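Side-chain contacts in similar to yteR (Bacilus subtilis) (PDB 4WU0), which is a family 105 glycoside hydrolase that probably cleaves unsaturated rhamnogalacturonan fragments of pectin: residues Ala35-Trp40 against Lys44-Phe49; Asn121-Gln126 against Asp326-Ser331; Phe138-Val143 against Ile213-Lys218; Glu184-Ser189 against Ala320-Lys325. All coordinates share one frame; numbering follows the deposited sequence.

In the fold
The four contacts sample a largely helical chain of the six-hairpin glycosidase clan, an (alpha/alpha)6-barrel fold. Contacts 1 and 3 pack helices together; contacts 2 and 4 join loops. Contact 1 lies on the far side of the chain's centre from contacts 2 and 4, with its centre about 37 and 39 Å from theirs. Contact 3 falls between, about 23 Å from contact 1 and 29 Å from contact 2 by centres. Contacts 2 and 4 merge into one loop cluster, their centres about 4 Å apart: G323 N lies 2.8 Å from R328 O, a probable hydrogen bond, and Q126 NE2 is hydrogen-bonded to E184 OE2 at 2.9 Å.

Contact 1 (Ala35-Trp40 against Lys44-Phe49); sequences AKVYEW and KKYLDF
Y38 and Y46 mark the closest backbone approach, CA to CA 5.3 Å, between two nearly antiparallel helical segments whose axes come within 8.2 Å at 153°. Joined by a very short connection, helices 25-41 and 44-54 form an antiparallel alpha-alpha hairpin in this largely helical fold. Two CH-pi contacts, one donated from each helix, define the interface. V37 CG1 stands 3.7 Å from the Y46 ring centroid, 9° off the normal; having CG1 anti to the backbone N (chi1 175°) sends this methyl over the ring. The opposite face of Y46 receives K45 CG, which leaves the phenol sandwiched. In return, L47 CB sits 3.7 Å from the Y38 centroid, again almost on the normal. Between these two pairs the CB atoms of Y38 and Y46 meet at 3.9 Å. Both hydroxyls are hydrogen-bonded to carboxylates of flanking helices, Y38 OH to E89 and Y46 OH to D10. At the outer end of the Y38 ring, L47 CD2 closes to 3.6 Å from OH.

Contact 2 (Asn121-Gln126 against Asp326-Ser331); sequences NIYPHQ and DKRDGS
Y123 OH and R328 NH2 approach to 3.0 Å without making a hydrogen bond, because the angle is poor. The pair joins a type II beta turn, Y123 to Q126, to the loop that leads through an Asx turn into helix 332-337. Only 56 Å² is buried between the segments, all of it by this one pair. The hydroxyl end of the tyrosine comes to the edge of the guanidinium, with CZ in the guanidinium plane, while the two side chains cross at about a right angle and their planes are 32° apart. A bend at chi3 (-66°) turns the guanidinium back toward its own loop, where NH2 donates to L322 O and NE to G323 O, bonds that would hold it in this orientation. On the tyrosine side, I122 CG1 lies 3.8 Å above the centre of the Y123 ring, and Q126 N bonds to Y123 O at 3.2 Å to close the turn. Beyond R328, D329 OD1 is gripped twice by the N-cap residue S331: OG donates at 2.7 Å on the syn side, and S331 N at 2.9 Å from above the carboxylate plane.

Contact 3 (Phe138-Val143 against Ile213-Lys218); sequences FYAKYV and IEVLPK
With chi1 of V215 at -63°, CG1 is anti to the carbonyl carbon and CG2 takes the place between backbone N and carbonyl carbon, from which it reaches A140. The contact is helix-helix packing in the alpha/alpha barrel: helix 129-146 meets helix 199-215 near the latter's C-terminal end, where the nearest CA atoms, those of K141 and V215, are 6.6 Å apart. V215 CG2 does the touching, 3.7 Å from A140 CB and 3.8 Å from A140 O, and it also comes within 4.3 Å of K141 N. In the closest packing a single methyl rests on the alanine and the adjoining backbone; K141 also lies against the other segment, and no hydrogen bond spans the two. A140 presents only its CB to the valine; the segments together bury 139 Å². K141 runs extended through chi2 and chi3, then turns at chi4 (-67°), bringing its charged end to the E214 side. Its NZ remains 4.6 Å from E214 OE1, too far for a salt bridge but probably still a favourable attraction; that oxygen has its salt bridge with K276 on helix 264-279. Flanking the contact, V143, L216 and P217 all touch F152 of helix 152-166. The chain turns away just after V215, with L216 N bonded to I213 O at 3.1 Å.

Contact 4 (Glu184-Ser189 against Ala320-Lys325); sequences EPWSNS and AGLGGK
A type I beta turn, E184 to S187, lays the indole of W186 against the glycine-rich loop 320-325. L322 CB makes the CH-pi contact, sitting over the five-membered ring 3.6 Å from its centroid and 13° off the normal, while G323 N lies 3.5 Å from W186 CD1. The opposite indole face is packed by E184 CB and S187 CB from its own turn, so the ring is clamped between the two loops. These loops link the helices and short strands of the barrel fold, and here two waters join them. Water 2 accepts from W186 NE1 at 3.0 Å and donates weakly to L322 O; water 1 donates to E184 OE2 at 2.7 Å and accepts from G324 N at 2.8 Å. E184 OE2 takes a further hydrogen bond from Q126 NE2. G323 CA passes 4.0 Å from E184 OE1. Within the turn, E184 O accepts S187 N at 3.0 Å and, on a lone pair in the carbonyl plane, S187 OG at 2.8 Å.

Contact 1 (Ala35-Trp40 against Lys44-Phe49)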
loop_
_atom_site.group_PDB
_atom_site.type_symbol
_atom_site.label_atom_id
_atom_site.label_comp_id
_atom_site.label_asym_id
_atom_site.label_seq_id
_atom_site.Cartn_x
_atom_site.Cartn_y
_atom_site.Cartn_z
ATOM N N ALA A 35 2.684 -3.686 -14.333
ATOM C CA ALA A 35 1.518 -3.827 -15.187
ATOM C C ALA A 35 1.120 -2.494 -15.820
ATOM O O ALA A 35 0.609 -2.476 -16.937
ATOM C CB ALA A 35 0.353 -4.438 -14.438
ATOM N N LYS A 36 1.368 -1.377 -15.131
ATOM C CA LYS A 36 1.093 -0.070 -15.729
ATOM C C LYS A 36 2.055 0.229 -16.885
ATOM O O LYS A 36 1.684 0.875 -17.865
ATOM C CB LYS A 36 1.168 1.049 -14.692
ATOM C CG LYS A 36 0.186 0.928 -13.529
ATOM C CD LYS A 36 -1.251 0.651 -13.923
ATOM C CE LYS A 36 -2.011 1.893 -14.317
ATOM N NZ LYS A 36 -3.483 1.625 -14.432
ATOM N N VAL A 37 3.288 -0.251 -16.768
ATOM C CA VAL A 37 4.260 -0.081 -17.834
ATOM C C VAL A 37 3.859 -0.917 -19.047
ATOM O O VAL A 37 3.954 -0.450 -20.176
ATOM C CB VAL A 37 5.674 -0.427 -17.347
ATOM C CG1 VAL A 37 6.675 -0.371 -18.484
ATOM C CG2 VAL A 37 6.049 0.519 -16.239
ATOM N N TYR A 38 3.352 -2.128 -18.809
ATOM C CA TYR A 38 2.771 -2.937 -19.874
ATOM C C TYR A 38 1.625 -2.192 -20.559
ATOM O O TYR A 38 1.549 -2.137 -21.792
ATOM C CB TYR A 38 2.271 -4.288 -19.340
ATOM C CG TYR A 38 1.569 -5.084 -20.397
ATOM C CD1 TYR A 38 2.215 -5.429 -21.576
ATOM C CD2 TYR A 38 0.253 -5.490 -20.228
ATOM C CE1 TYR A 38 1.558 -6.154 -22.569
ATOM C CE2 TYR A 38 -0.400 -6.212 -21.203
ATOM C CZ TYR A 38 0.254 -6.539 -22.370
ATOM O OH TYR A 38 -0.417 -7.281 -23.319
ATOM N N GLU A 39 0.753 -1.591 -19.760
ATOM C CA GLU A 39 -0.417 -0.885 -20.277
ATOM C C GLU A 39 -0.032 0.202 -21.269
ATOM O O GLU A 39 -0.630 0.300 -22.348
ATOM C CB GLU A 39 -1.197 -0.265 -19.111
ATOM C CG GLU A 39 -2.438 0.542 -19.481
ATOM C CD GLU A 39 -3.142 1.084 -18.242
ATOM O OE1 GLU A 39 -3.571 2.259 -18.250
ATOM O OE2 GLU A 39 -3.248 0.331 -17.248
ATOM N N TRP A 40 0.947 1.031 -20.909
ATOM C CA TRP A 40 1.273 2.153 -21.799
ATOM C C TRP A 40 2.259 1.813 -22.897
ATOM O O TRP A 40 2.142 2.341 -23.997
ATOM C CB TRP A 40 1.677 3.417 -21.051
ATOM C CG TRP A 40 3.061 3.508 -20.442
ATOM C CD1 TRP A 40 3.388 3.324 -19.133
ATOM C CD2 TRP A 40 4.271 3.885 -21.107
ATOM N NE1 TRP A 40 4.728 3.556 -18.944
ATOM C CE2 TRP A 40 5.294 3.902 -20.138
ATOM C CE3 TRP A 40 4.593 4.211 -22.431
ATOM C CZ2 TRP A 40 6.613 4.227 -20.456
ATOM C CZ3 TRP A 40 5.903 4.534 -22.740
ATOM C CH2 TRP A 40 6.895 4.535 -21.757
ATOM N N LYS A 44 5.057 -6.669 -24.674
ATOM C CA LYS A 44 4.766 -7.958 -24.042
ATOM C C LYS A 44 5.845 -8.407 -23.059
ATOM O O LYS A 44 5.583 -9.227 -22.182
ATOM C CB LYS A 44 4.533 -9.040 -25.108
ATOM C CG LYS A 44 4.109 -10.394 -24.540
ATOM C CD LYS A 44 3.795 -11.432 -25.635
ATOM C CE LYS A 44 3.553 -12.830 -25.040
ATOM N NZ LYS A 44 2.523 -12.847 -23.941
ATOM N N LYS A 45 7.054 -7.868 -23.158
ATOM C CA LYS A 45 8.086 -8.295 -22.219
ATOM C C LYS A 45 7.700 -7.990 -20.762
ATOM O O LYS A 45 8.100 -8.714 -19.846
ATOM C CB LYS A 45 9.448 -7.706 -22.564
ATOM C CG LYS A 45 9.721 -6.349 -22.014
ATOM C CD LYS A 45 11.136 -5.905 -22.372
ATOM C CE LYS A 45 11.269 -4.393 -22.350
ATOM N NZ LYS A 45 12.442 -3.914 -23.157
ATOM N N TYR A 46 6.914 -6.942 -20.542
ATOM C CA TYR A 46 6.489 -6.613 -19.169
ATOM C C TYR A 46 5.429 -7.599 -18.682
ATOM O O TYR A 46 5.494 -8.082 -17.543
ATOM C CB TYR A 46 6.030 -5.162 -19.052
ATOM C CG TYR A 46 7.143 -4.235 -19.444
ATOM C CD1 TYR A 46 8.300 -4.163 -18.692
ATOM C CD2 TYR A 46 7.073 -3.509 -20.616
ATOM C CE1 TYR A 46 9.345 -3.354 -19.071
ATOM C CE2 TYR A 46 8.104 -2.699 -21.012
ATOM C CZ TYR A 46 9.252 -2.628 -20.240
ATOM O OH TYR A 46 10.290 -1.824 -20.657
ATOM N N LEU A 47 4.478 -7.928 -19.551
ATOM C CA LEU A 47 3.460 -8.924 -19.209
ATOM C C LEU A 47 4.123 -10.268 -18.963
ATOM O O LEU A 47 3.821 -10.963 -17.987
ATOM C CB LEU A 47 2.410 -9.041 -20.314
ATOM C CG LEU A 47 1.352 -10.124 -20.106
ATOM C CD1 LEU A 47 0.610 -9.869 -18.804
ATOM C CD2 LEU A 47 0.381 -10.192 -21.294
ATOM N N ASP A 48 5.064 -10.628 -19.822
ATOM C CA ASP A 48 5.753 -11.903 -19.666
ATOM C C ASP A 48 6.505 -11.995 -18.341
ATOM O O ASP A 48 6.507 -13.046 -17.711
ATOM C CB ASP A 48 6.712 -12.148 -20.831
ATOM C CG ASP A 48 5.991 -12.436 -22.129
ATOM O OD1 ASP A 48 4.818 -12.863 -22.081
ATOM O OD2 ASP A 48 6.611 -12.242 -23.197
ATOM N N PHE A 49 7.117 -10.892 -17.909
ATOM C CA PHE A 49 7.785 -10.843 -16.618
ATOM C C PHE A 49 6.817 -11.075 -15.473
ATOM O O PHE A 49 7.118 -11.787 -14.527
ATOM C CB PHE A 49 8.496 -9.504 -16.410
ATOM C CG PHE A 49 9.245 -9.415 -15.113
ATOM C CD1 PHE A 49 10.440 -10.086 -14.952
ATOM C CD2 PHE A 49 8.746 -8.671 -14.060
ATOM C CE1 PHE A 49 11.138 -10.011 -13.766
ATOM C CE2 PHE A 49 9.453 -8.578 -12.862
ATOM C CZ PHE A 49 10.649 -9.274 -12.724
#

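Contact 2 (Asn121-Gln126 against Asp326-Ser331)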
loop_
_atom_site.group_PDB
_atom_site.type_symbol
_atom_site.label_atom_id
_atom_site.label_comp_id
_atom_site.label_asym_id
_atom_site.label_seq_id
_atom_site.Cartn_x
_atom_site.Cartn_y
_atom_site.Cartn_z
ATOM N N ASN A 121 -4.396 -13.351 12.358
ATOM C CA ASN A 121 -4.827 -14.176 13.491
ATOM C C ASN A 121 -3.896 -14.005 14.701
ATOM O O ASN A 121 -4.363 -14.035 15.856
ATOM C CB ASN A 121 -4.902 -15.658 13.084
ATOM C CG ASN A 121 -6.195 -16.337 13.512
ATOM O OD1 ASN A 121 -7.178 -15.695 13.894
ATOM N ND2 ASN A 121 -6.203 -17.657 13.424
ATOM N N ILE A 122 -2.597 -13.794 14.453
ATOM C CA ILE A 122 -1.636 -13.642 15.555
ATOM C C ILE A 122 -1.676 -12.248 16.179
ATOM O O ILE A 122 -1.000 -11.997 17.189
ATOM C CB ILE A 122 -0.165 -13.937 15.143
ATOM C CG1 ILE A 122 0.269 -13.014 14.009
ATOM C CG2 ILE A 122 0.023 -15.416 14.806
ATOM C CD1 ILE A 122 1.756 -13.073 13.746
ATOM N N TYR A 123 -2.485 -11.367 15.593
ATOM C CA TYR A 123 -2.688 -10.011 16.110
ATOM C C TYR A 123 -4.162 -9.759 16.424
ATOM O O TYR A 123 -4.829 -8.903 15.827
ATOM C CB TYR A 123 -2.161 -8.976 15.115
ATOM C CG TYR A 123 -0.673 -9.078 14.852
ATOM C CD1 TYR A 123 0.236 -9.135 15.905
ATOM C CD2 TYR A 123 -0.186 -9.141 13.565
ATOM C CE1 TYR A 123 1.605 -9.243 15.671
ATOM C CE2 TYR A 123 1.188 -9.258 13.316
ATOM C CZ TYR A 123 2.068 -9.305 14.374
ATOM O OH TYR A 123 3.418 -9.415 14.120
ATOM N N PRO A 124 -4.685 -10.515 17.375
ATOM C CA PRO A 124 -6.128 -10.432 17.620
ATOM C C PRO A 124 -6.543 -9.053 18.071
ATOM O O PRO A 124 -5.827 -8.436 18.851
ATOM C CB PRO A 124 -6.348 -11.439 18.745
ATOM C CG PRO A 124 -5.040 -11.534 19.425
ATOM C CD PRO A 124 -4.010 -11.394 18.341
ATOM N N HIS A 125 -7.688 -8.594 17.568
ATOM C CA HIS A 125 -8.313 -7.330 17.961
ATOM C C HIS A 125 -7.592 -6.113 17.413
ATOM O O HIS A 125 -7.908 -5.002 17.818
ATOM C CB HIS A 125 -8.429 -7.203 19.489
ATOM C CG HIS A 125 -8.831 -8.471 20.172
ATOM N ND1 HIS A 125 -10.041 -9.086 19.945
ATOM C CD2 HIS A 125 -8.167 -9.256 21.047
ATOM C CE1 HIS A 125 -10.113 -10.193 20.666
ATOM N NE2 HIS A 125 -8.991 -10.314 21.349
ATOM N N GLN A 126 -6.656 -6.317 16.486
ATOM C CA GLN A 126 -5.803 -5.224 16.007
ATOM C C GLN A 126 -6.146 -4.782 14.593
ATOM O O GLN A 126 -6.341 -5.603 13.702
ATOM C CB GLN A 126 -4.331 -5.624 16.065
ATOM C CG GLN A 126 -3.855 -5.875 17.475
ATOM C CD GLN A 126 -2.446 -6.395 17.558
ATOM O OE1 GLN A 126 -1.568 -6.019 16.762
ATOM N NE2 GLN A 126 -2.212 -7.285 18.521
ATOM N N ASP A 326 9.487 -10.166 18.656
ATOM C CA ASP A 326 10.467 -9.194 19.141
ATOM C C ASP A 326 9.850 -8.064 19.970
ATOM O O ASP A 326 10.550 -7.132 20.371
ATOM C CB ASP A 326 11.269 -8.628 17.970
ATOM C CG ASP A 326 12.122 -9.689 17.288
ATOM O OD1 ASP A 326 12.638 -10.568 18.004
ATOM O OD2 ASP A 326 12.258 -9.650 16.049
ATOM N N LYS A 327 8.547 -8.162 20.232
ATOM C CA LYS A 327 7.845 -7.251 21.132
ATOM C C LYS A 327 8.127 -5.806 20.738
ATOM O O LYS A 327 8.546 -4.988 21.560
ATOM C CB LYS A 327 8.247 -7.505 22.585
ATOM C CG LYS A 327 8.141 -8.974 23.011
ATOM C CD LYS A 327 8.408 -9.121 24.507
ATOM C CE LYS A 327 8.278 -10.570 24.984
ATOM N NZ LYS A 327 9.375 -11.426 24.439
ATOM N N ARG A 328 7.890 -5.520 19.465
ATOM C CA ARG A 328 8.148 -4.216 18.879
ATOM C C ARG A 328 7.224 -3.174 19.498
ATOM O O ARG A 328 6.010 -3.357 19.495
ATOM C CB ARG A 328 7.957 -4.290 17.370
ATOM C CG ARG A 328 8.890 -5.295 16.704
ATOM C CD ARG A 328 8.514 -5.582 15.268
ATOM N NE ARG A 328 7.225 -6.261 15.178
ATOM C CZ ARG A 328 6.693 -6.713 14.041
ATOM N NH1 ARG A 328 7.361 -6.566 12.893
ATOM N NH2 ARG A 328 5.500 -7.313 14.047
ATOM N N ASP A 329 7.798 -2.109 20.051
ATOM C CA ASP A 329 7.032 -1.234 20.946
ATOM C C ASP A 329 6.515 0.040 20.286
ATOM O O ASP A 329 5.797 0.808 20.914
ATOM C CB ASP A 329 7.792 -0.931 22.255
ATOM C CG ASP A 329 8.993 -0.014 22.078
ATOM O OD1 ASP A 329 9.244 0.515 20.972
ATOM O OD2 ASP A 329 9.699 0.177 23.097
ATOM N N GLY A 330 6.861 0.256 19.026
ATOM C CA GLY A 330 6.333 1.393 18.296
ATOM C C GLY A 330 6.882 2.732 18.741
ATOM O O GLY A 330 6.393 3.788 18.315
ATOM N N SER A 331 7.937 2.703 19.550
ATOM C CA SER A 331 8.617 3.928 19.950
ATOM C C SER A 331 9.400 4.533 18.793
ATOM O O SER A 331 9.646 3.889 17.775
ATOM C CB SER A 331 9.592 3.657 21.091
ATOM O OG SER A 331 10.642 2.800 20.653
#

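Contact 3 (Phe138-Val143 against Ile213-Lys218)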
loop_
_atom_site.group_PDB
_atom_site.type_symbol
_atom_site.label_atom_id
_atom_site.label_comp_id
_atom_site.label_asym_id
_atom_site.label_seq_id
_atom_site.Cartn_x
_atom_site.Cartn_y
_atom_site.Cartn_z
ATOM N N PHE A 138 -8.152 -5.036 -1.837
ATOM C CA PHE A 138 -8.236 -6.195 -2.704
ATOM C C PHE A 138 -9.693 -6.636 -2.828
ATOM O O PHE A 138 -10.176 -6.938 -3.928
ATOM C CB PHE A 138 -7.430 -7.368 -2.166
ATOM C CG PHE A 138 -7.893 -8.699 -2.707
ATOM C CD1 PHE A 138 -7.694 -9.022 -4.035
ATOM C CD2 PHE A 138 -8.576 -9.607 -1.909
ATOM C CE1 PHE A 138 -8.147 -10.256 -4.554
ATOM C CE2 PHE A 138 -9.015 -10.826 -2.420
ATOM C CZ PHE A 138 -8.790 -11.145 -3.744
ATOM N N TYR A 139 -10.385 -6.672 -1.690
ATOM C CA TYR A 139 -11.777 -7.107 -1.658
ATOM C C TYR A 139 -12.611 -6.203 -2.581
ATOM O O TYR A 139 -13.437 -6.678 -3.346
ATOM C CB TYR A 139 -12.283 -7.104 -0.200
ATOM C CG TYR A 139 -13.635 -7.709 0.054
ATOM C CD1 TYR A 139 -14.270 -8.505 -0.890
ATOM C CD2 TYR A 139 -14.266 -7.517 1.277
ATOM C CE1 TYR A 139 -15.502 -9.041 -0.636
ATOM C CE2 TYR A 139 -15.494 -8.053 1.532
ATOM C CZ TYR A 139 -16.110 -8.814 0.579
ATOM O OH TYR A 139 -17.356 -9.347 0.851
ATOM N N ALA A 140 -12.355 -4.898 -2.559
ATOM C CA ALA A 140 -13.061 -3.986 -3.456
ATOM C C ALA A 140 -12.814 -4.300 -4.926
ATOM O O ALA A 140 -13.740 -4.307 -5.736
ATOM C CB ALA A 140 -12.674 -2.530 -3.152
ATOM N N LYS A 141 -11.554 -4.536 -5.287
ATOM C CA LYS A 141 -11.238 -4.892 -6.666
ATOM C C LYS A 141 -11.894 -6.214 -7.049
ATOM O O LYS A 141 -12.365 -6.373 -8.166
ATOM C CB LYS A 141 -9.726 -4.913 -6.878
ATOM C CG LYS A 141 -9.115 -3.511 -6.700
ATOM C CD LYS A 141 -7.614 -3.512 -6.783
ATOM C CE LYS A 141 -7.078 -2.077 -6.848
ATOM N NZ LYS A 141 -7.448 -1.387 -8.126
ATOM N N TYR A 142 -11.938 -7.158 -6.115
ATOM C CA TYR A 142 -12.545 -8.444 -6.383
ATOM C C TYR A 142 -14.045 -8.265 -6.632
ATOM O O TYR A 142 -14.603 -8.826 -7.574
ATOM C CB TYR A 142 -12.319 -9.385 -5.200
ATOM C CG TYR A 142 -12.779 -10.795 -5.457
ATOM C CD1 TYR A 142 -14.104 -11.148 -5.277
ATOM C CD2 TYR A 142 -11.901 -11.767 -5.896
ATOM C CE1 TYR A 142 -14.537 -12.434 -5.525
ATOM C CE2 TYR A 142 -12.323 -13.034 -6.135
ATOM C CZ TYR A 142 -13.638 -13.363 -5.978
ATOM O OH TYR A 142 -14.047 -14.656 -6.227
ATOM N N VAL A 143 -14.695 -7.484 -5.778
ATOM C CA VAL A 143 -16.149 -7.290 -5.910
ATOM C C VAL A 143 -16.494 -6.605 -7.225
ATOM O O VAL A 143 -17.486 -6.952 -7.866
ATOM C CB VAL A 143 -16.701 -6.466 -4.716
ATOM C CG1 VAL A 143 -18.153 -6.031 -4.932
ATOM C CG2 VAL A 143 -16.539 -7.263 -3.428
ATOM N N ILE A 213 -11.908 3.942 -3.777
ATOM C CA ILE A 213 -12.915 4.867 -4.251
ATOM C C ILE A 213 -13.074 4.673 -5.752
ATOM O O ILE A 213 -14.188 4.743 -6.276
ATOM C CB ILE A 213 -12.536 6.338 -3.944
ATOM C CG1 ILE A 213 -12.469 6.578 -2.441
ATOM C CG2 ILE A 213 -13.548 7.306 -4.565
ATOM C CD1 ILE A 213 -11.687 7.836 -2.050
ATOM N N GLU A 214 -11.953 4.429 -6.438
ATOM C CA GLU A 214 -11.951 4.277 -7.890
ATOM C C GLU A 214 -12.910 3.189 -8.378
ATOM O O GLU A 214 -13.524 3.336 -9.436
ATOM C CB GLU A 214 -10.516 4.019 -8.397
ATOM C CG GLU A 214 -10.400 3.937 -9.912
ATOM C CD GLU A 214 -8.981 3.643 -10.396
ATOM O OE1 GLU A 214 -8.236 2.910 -9.702
ATOM O OE2 GLU A 214 -8.620 4.139 -11.487
ATOM N N VAL A 215 -13.040 2.097 -7.617
ATOM C CA VAL A 215 -13.899 0.989 -8.035
ATOM C C VAL A 215 -15.304 1.011 -7.424
ATOM O O VAL A 215 -16.140 0.180 -7.775
ATOM C CB VAL A 215 -13.236 -0.396 -7.805
ATOM C CG1 VAL A 215 -11.977 -0.527 -8.651
ATOM C CG2 VAL A 215 -12.959 -0.633 -6.330
ATOM N N LEU A 216 -15.583 1.972 -6.536
ATOM C CA LEU A 216 -16.937 2.110 -5.993
ATOM C C LEU A 216 -17.968 2.561 -7.027
ATOM O O LEU A 216 -17.675 3.360 -7.901
ATOM C CB LEU A 216 -16.969 3.111 -4.836
ATOM C CG LEU A 216 -16.306 2.749 -3.512
ATOM C CD1 LEU A 216 -16.487 3.908 -2.538
ATOM C CD2 LEU A 216 -16.898 1.448 -2.941
ATOM N N PRO A 217 -19.210 2.081 -6.913
ATOM C CA PRO A 217 -20.273 2.704 -7.704
ATOM C C PRO A 217 -20.354 4.216 -7.442
ATOM O O PRO A 217 -20.206 4.628 -6.298
ATOM C CB PRO A 217 -21.538 1.980 -7.210
ATOM C CG PRO A 217 -21.026 0.649 -6.725
ATOM C CD PRO A 217 -19.694 0.924 -6.132
ATOM N N LYS A 218 -20.574 5.022 -8.483
ATOM C CA LYS A 218 -20.608 6.479 -8.336
ATOM C C LYS A 218 -21.649 6.965 -7.342
ATOM O O LYS A 218 -21.472 8.011 -6.716
ATOM C CB LYS A 218 -20.844 7.152 -9.692
ATOM C CG LYS A 218 -19.561 7.412 -10.462
ATOM C CD LYS A 218 -18.832 6.116 -10.766
ATOM C CE LYS A 218 -17.442 6.342 -11.340
ATOM N NZ LYS A 218 -16.893 5.063 -11.893
#

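Contact 4 (Glu184-Ser189 against Ala320-Lys325)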
loop_
_atom_site.group_PDB
_atom_site.type_symbol
_atom_site.label_atom_id
_atom_site.label_comp_id
_atom_site.label_asym_id
_atom_site.label_seq_id
_atom_site.Cartn_x
_atom_site.Cartn_y
_atom_site.Cartn_z
ATOM N N GLU A 184 -1.942 -5.102 24.107
ATOM C CA GLU A 184 -0.553 -5.015 23.657
ATOM C C GLU A 184 0.204 -3.908 24.402
ATOM O O GLU A 184 -0.336 -2.819 24.633
ATOM C CB GLU A 184 -0.471 -4.728 22.155
ATOM C CG GLU A 184 -0.850 -5.901 21.253
ATOM C CD GLU A 184 0.275 -6.923 21.025
ATOM O OE1 GLU A 184 1.416 -6.724 21.513
ATOM O OE2 GLU A 184 0.008 -7.942 20.344
ATOM N N PRO A 185 1.463 -4.180 24.781
ATOM C CA PRO A 185 2.254 -3.180 25.502
ATOM C C PRO A 185 2.528 -1.909 24.702
ATOM O O PRO A 185 2.820 -0.872 25.310
ATOM C CB PRO A 185 3.578 -3.911 25.795
ATOM C CG PRO A 185 3.282 -5.336 25.679
ATOM C CD PRO A 185 2.161 -5.476 24.689
ATOM N N TRP A 186 2.454 -1.982 23.379
ATOM C CA TRP A 186 2.630 -0.807 22.544
ATOM C C TRP A 186 1.390 0.077 22.482
ATOM O O TRP A 186 1.458 1.195 21.973
ATOM C CB TRP A 186 3.045 -1.191 21.121
ATOM C CG TRP A 186 2.135 -2.151 20.402
ATOM C CD1 TRP A 186 2.348 -3.484 20.229
ATOM C CD2 TRP A 186 0.879 -1.858 19.735
ATOM N NE1 TRP A 186 1.326 -4.035 19.492
ATOM C CE2 TRP A 186 0.411 -3.063 19.186
ATOM C CE3 TRP A 186 0.116 -0.696 19.555
ATOM C CZ2 TRP A 186 -0.787 -3.147 18.475
ATOM C CZ3 TRP A 186 -1.063 -0.777 18.843
ATOM C CH2 TRP A 186 -1.507 -1.991 18.313
ATOM N N SER A 187 0.263 -0.422 22.986
ATOM C CA SER A 187 -1.011 0.258 22.804
ATOM C C SER A 187 -1.285 1.192 23.968
ATOM O O SER A 187 -1.046 0.855 25.126
ATOM C CB SER A 187 -2.160 -0.735 22.608
ATOM O OG SER A 187 -2.547 -1.352 23.822
ATOM N N ASN A 188 -1.780 2.381 23.631
ATOM C CA ASN A 188 -2.067 3.421 24.605
ATOM C C ASN A 188 -3.221 2.987 25.487
ATOM O O ASN A 188 -4.232 2.477 24.994
ATOM C CB ASN A 188 -2.379 4.726 23.867
ATOM C CG ASN A 188 -2.617 5.896 24.797
ATOM O OD1 ASN A 188 -3.708 6.050 25.331
ATOM N ND2 ASN A 188 -1.606 6.748 24.969
ATOM N N SER A 189 -3.062 3.162 26.798
ATOM C CA SER A 189 -4.076 2.678 27.740
ATOM C C SER A 189 -5.429 3.374 27.540
ATOM O O SER A 189 -6.467 2.793 27.835
ATOM C CB SER A 189 -3.608 2.825 29.195
ATOM O OG SER A 189 -3.691 4.177 29.599
ATOM N N ALA A 320 8.592 -2.697 9.185
ATOM C CA ALA A 320 8.225 -2.237 10.520
ATOM C C ALA A 320 6.897 -2.878 10.882
ATOM O O ALA A 320 6.090 -3.211 10.002
ATOM C CB ALA A 320 8.102 -0.745 10.585
ATOM N N GLY A 321 6.692 -3.054 12.179
ATOM C CA GLY A 321 5.453 -3.574 12.706
ATOM C C GLY A 321 5.423 -3.422 14.212
ATOM O O GLY A 321 6.324 -2.827 14.797
ATOM N N LEU A 322 4.373 -3.949 14.842
ATOM C CA LEU A 322 4.177 -3.816 16.267
ATOM C C LEU A 322 4.078 -5.201 16.904
ATOM O O LEU A 322 3.613 -6.159 16.280
ATOM C CB LEU A 322 2.919 -2.980 16.543
ATOM C CG LEU A 322 3.181 -1.554 16.041
ATOM C CD1 LEU A 322 1.933 -0.812 15.707
ATOM C CD2 LEU A 322 3.988 -0.794 17.081
ATOM N N GLY A 323 4.505 -5.290 18.152
ATOM C CA GLY A 323 4.421 -6.532 18.901
ATOM C C GLY A 323 5.179 -7.646 18.215
ATOM O O GLY A 323 6.265 -7.430 17.690
ATOM N N GLY A 324 4.604 -8.846 18.213
ATOM C CA GLY A 324 5.253 -10.002 17.621
ATOM C C GLY A 324 6.355 -10.562 18.509
ATOM O O GLY A 324 6.484 -10.179 19.670
ATOM N N LYS A 325 7.163 -11.457 17.944
ATOM C CA LYS A 325 8.145 -12.197 18.727
ATOM C C LYS A 325 9.183 -11.262 19.349
ATOM O O LYS A 325 9.682 -11.534 20.445
ATOM C CB LYS A 325 8.830 -13.271 17.871
ATOM C CG LYS A 325 9.772 -12.732 16.795
ATOM C CD LYS A 325 10.647 -13.841 16.211
ATOM C CE LYS A 325 11.779 -13.279 15.348
ATOM N NZ LYS A 325 12.815 -14.318 15.068
HETATM O O HOH W 1 2.112 -9.432 19.417
HETATM O O HOH W 2 1.056 -6.358 17.658
#